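Long-range contact in aminoglycoside N(3)-acetyltransferase (Enterobacter cloacae, PDB 6NP2), which probably confers resistance to 2-deoxystreptamine antibiotics such as gentamicin and kanamycin by moving an acetyl group from acetyl-CoA to their N3 amine: residues H116-M121 against A139-R144. Numbering follows the deposited sequence.
Sequences HPDASM and AAYGPR. With SIS ((1S,2S,3R,4S,6R)-4,6-diamino-3-{[(2S,3R)-3-amino-6-(aminomethyl)-3,4-dihydro-2H-pyran-2-yl]oxy}-2-hydroxycyclohexyl 3-deoxy-4-C-methyl-3-(methylamino)-beta-L-arabinopyranoside), chain B.
Y141 lies across the loop 116-121 and meets it through A119 and M121. In one of its two conformers, M121 puts its CE methyl at the edge of the Y141 phenol, in the ring plane, 3.8 Å from Y141 CE1. In that conformer the M121 chain bends at chi2 (-81°) and runs at about a right angle to the tyrosine. A119 CB comes obliquely to the same ring, 3.7 Å from Y141 OH. A119 CB also packs against A140 CB at 3.8 Å and lies over one face of the H116 imidazole, near its rim. A140 CB in turn lies over the rim of one Y141 face and touches H116 NE2.

D118 and Y141 do not bond directly. One water joins them, donating to D118 OD2 at 2.7 Å and hydrogen-bonded to Y141 OH. Both side chains also grip the bound aminoglycoside. D118 holds CG anti to its own N (chi1 -169°), which carries the carboxylate to one sugar ring. D118 OD1 accepts from SIS N33 at 2.8 Å, and D118 OD2 from the SIS O23 hydroxyl at 2.6 Å. Y141 OH accepts from SIS N12, an amine of the central ring, at 3.0 Å. The S65 hydroxyl is also hydrogen-bonded to D118 OD1, which should steady the carboxylate. H171, which binds acetyl-CoA, meets the Y141 ring and is hydrogen-bonded to the drug through NE2.

The contact thus joins two loops at the aminoglycoside pocket. The apolar contacts of A119 and A140 would limit the movement of the phenol. The D118 carboxylate and Y141 hydroxyl take two amines and a hydroxyl of the drug, while the water ties these two groups together. The negative charge of D118 would favour a protonated N33.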
loop_
_atom_site.group_PDB
_atom_site.type_symbol
_atom_site.label_atom_id
_atom_site.label_comp_id
_atom_site.label_asym_id
_atom_site.label_seq_id
_atom_site.Cartn_x
_atom_site.Cartn_y
_atom_site.Cartn_z
ATOM N N HIS A 116 -0.152 12.291 -2.281
ATOM C CA HIS A 116 1.282 12.045 -2.217
ATOM C C HIS A 116 1.693 11.300 -3.479
ATOM O O HIS A 116 1.255 10.172 -3.684
ATOM C CB HIS A 116 1.579 11.200 -0.993
ATOM C CG HIS A 116 3.026 11.133 -0.638
ATOM N ND1 HIS A 116 3.988 10.654 -1.497
ATOM C CD2 HIS A 116 3.659 11.458 0.510
ATOM C CE1 HIS A 116 5.160 10.692 -0.888
ATOM N NE2 HIS A 116 4.982 11.168 0.332
ATOM N N PRO A 117 2.514 11.881 -4.356
ATOM C CA PRO A 117 2.696 11.232 -5.660
ATOM C C PRO A 117 3.388 9.889 -5.591
ATOM O O PRO A 117 3.063 8.992 -6.371
ATOM C CB PRO A 117 3.488 12.275 -6.460
ATOM C CG PRO A 117 3.119 13.561 -5.820
ATOM C CD PRO A 117 3.066 13.245 -4.359
ATOM N N ASP A 118 4.350 9.716 -4.694
ATOM C CA ASP A 118 5.078 8.457 -4.621
ATOM C C ASP A 118 4.364 7.432 -3.755
ATOM O O ASP A 118 4.409 6.233 -4.047
ATOM C CB ASP A 118 6.505 8.675 -4.119
ATOM C CG ASP A 118 7.356 7.432 -4.286
ATOM O OD1 ASP A 118 7.647 7.048 -5.446
ATOM O OD2 ASP A 118 7.711 6.829 -3.255
ATOM N N ALA A 119 3.715 7.884 -2.689
ATOM C CA ALA A 119 3.027 6.995 -1.755
ATOM C C ALA A 119 1.524 6.912 -2.034
ATOM O O ALA A 119 0.765 6.447 -1.180
ATOM C CB ALA A 119 3.292 7.459 -0.326
ATOM N N SER A 120 1.091 7.286 -3.235
ATOM C CA SER A 120 -0.329 7.515 -3.482
ATOM C C SER A 120 -1.180 6.291 -3.152
ATOM O O SER A 120 -0.867 5.159 -3.539
ATOM C CB SER A 120 -0.536 7.916 -4.940
ATOM O OG SER A 120 -1.873 8.310 -5.186
ATOM N N MET A 121 -2.273 6.546 -2.453
ATOM C CA MET A 121 -3.235 5.535 -2.041
ATOM C C MET A 121 -4.586 5.802 -2.699
ATOM O O MET A 121 -5.027 6.949 -2.789
ATOM C CB MET A 121 -3.420 5.625 -0.524
ATOM C CG MET A 121 -2.133 5.540 0.296
ATOM S SD MET A 121 -1.623 3.834 0.504
ATOM C CE MET A 121 0.017 3.988 1.134
ATOM N N ALA A 139 5.002 12.483 5.097
ATOM C CA ALA A 139 4.123 11.576 5.837
ATOM C C ALA A 139 3.642 10.456 4.908
ATOM O O ALA A 139 2.441 10.234 4.705
ATOM C CB ALA A 139 2.955 12.355 6.438
ATOM N N ALA A 140 4.585 9.702 4.359
ATOM C CA ALA A 140 4.242 8.707 3.348
ATOM C C ALA A 140 3.414 7.571 3.932
ATOM O O ALA A 140 2.317 7.282 3.435
ATOM C CB ALA A 140 5.500 8.173 2.680
ATOM N N TYR A 141 3.919 6.905 4.979
ATOM C CA TYR A 141 3.282 5.716 5.535
ATOM C C TYR A 141 3.070 5.779 7.036
ATOM O O TYR A 141 2.575 4.810 7.620
ATOM C CB TYR A 141 4.078 4.438 5.201
ATOM C CG TYR A 141 4.440 4.368 3.749
ATOM C CD1 TYR A 141 3.494 4.121 2.767
ATOM C CD2 TYR A 141 5.728 4.627 3.338
ATOM C CE1 TYR A 141 3.824 4.123 1.433
ATOM C CE2 TYR A 141 6.069 4.626 1.998
ATOM C CZ TYR A 141 5.108 4.377 1.043
ATOM O OH TYR A 141 5.416 4.405 -0.302
ATOM N N GLY A 142 3.464 6.863 7.684
ATOM C CA GLY A 142 3.438 6.940 9.118
ATOM C C GLY A 142 2.252 7.717 9.629
ATOM O O GLY A 142 1.200 7.806 8.981
ATOM N N PRO A 143 2.406 8.308 10.811
ATOM C CA PRO A 143 1.358 9.162 11.363
ATOM C C PRO A 143 0.855 10.174 10.340
ATOM O O PRO A 143 1.620 10.732 9.547
ATOM C CB PRO A 143 2.049 9.832 12.551
ATOM C CG PRO A 143 3.032 8.788 12.998
ATOM C CD PRO A 143 3.538 8.156 11.743
ATOM N N ARG A 144 -0.459 10.369 10.340
ATOM C CA ARG A 144 -1.183 11.339 9.529
ATOM C C ARG A 144 -1.395 10.870 8.093
ATOM O O ARG A 144 -2.018 11.600 7.312
ATOM C CB ARG A 144 -0.570 12.748 9.563
ATOM C CG ARG A 144 -0.419 13.301 10.999
ATOM C CD ARG A 144 0.064 14.767 11.051
ATOM N NE ARG A 144 -0.861 15.701 10.409
ATOM C CZ ARG A 144 -1.878 16.322 11.013
ATOM N NH1 ARG A 144 -2.133 16.118 12.302
ATOM N NH2 ARG A 144 -2.640 17.160 10.320
HETATM C C11 SIS B . 10.405 -3.240 -2.405
HETATM C C12 SIS B . 7.946 1.308 -1.455
HETATM C C13 SIS B . 10.066 3.021 -3.496
HETATM C C21 SIS B . 10.023 -4.548 -3.098
HETATM C C22 SIS B . 7.962 0.440 -0.204
HETATM C C23 SIS B . 9.350 4.067 -4.333
HETATM C C31 SIS B . 11.313 -5.199 -3.620
HETATM C C32 SIS B . 8.053 -1.017 -0.640
HETATM C C33 SIS B . 9.106 3.532 -5.748
HETATM C C41 SIS B . 12.402 -5.121 -2.579
HETATM C C42 SIS B . 9.298 -1.268 -1.484
HETATM C C43 SIS B . 10.426 3.068 -6.362
HETATM C C51 SIS B . 12.316 -4.352 -1.523
HETATM C C52 SIS B . 9.363 -0.338 -2.685
HETATM C C53 SIS B . 11.161 2.107 -5.426
HETATM C C61 SIS B . 13.467 -4.319 -0.544
HETATM C C62 SIS B . 9.237 1.106 -2.237
HETATM C C83 SIS B . 10.174 2.318 -7.674
HETATM C C93 SIS B . 7.232 4.155 -7.228
HETATM N N12 SIS B . 7.789 2.715 -1.086
HETATM N N21 SIS B . 9.325 -5.415 -2.141
HETATM N N32 SIS B . 8.113 -1.919 0.522
HETATM N N33 SIS B . 8.485 4.599 -6.573
HETATM N N61 SIS B . 13.646 -2.948 -0.044
HETATM O O11 SIS B . 9.209 -2.624 -1.923
HETATM O O23 SIS B . 8.080 4.315 -3.751
HETATM O O43 SIS B . 11.210 4.237 -6.587
HETATM O O51 SIS B . 11.259 -3.546 -1.299
HETATM O O52 SIS B . 10.619 -0.492 -3.335
HETATM O O53 SIS B . 11.284 2.643 -4.109
HETATM O O62 SIS B . 9.206 1.895 -3.426
HETATM O O HOH W 1 6.852 6.769 -0.666
#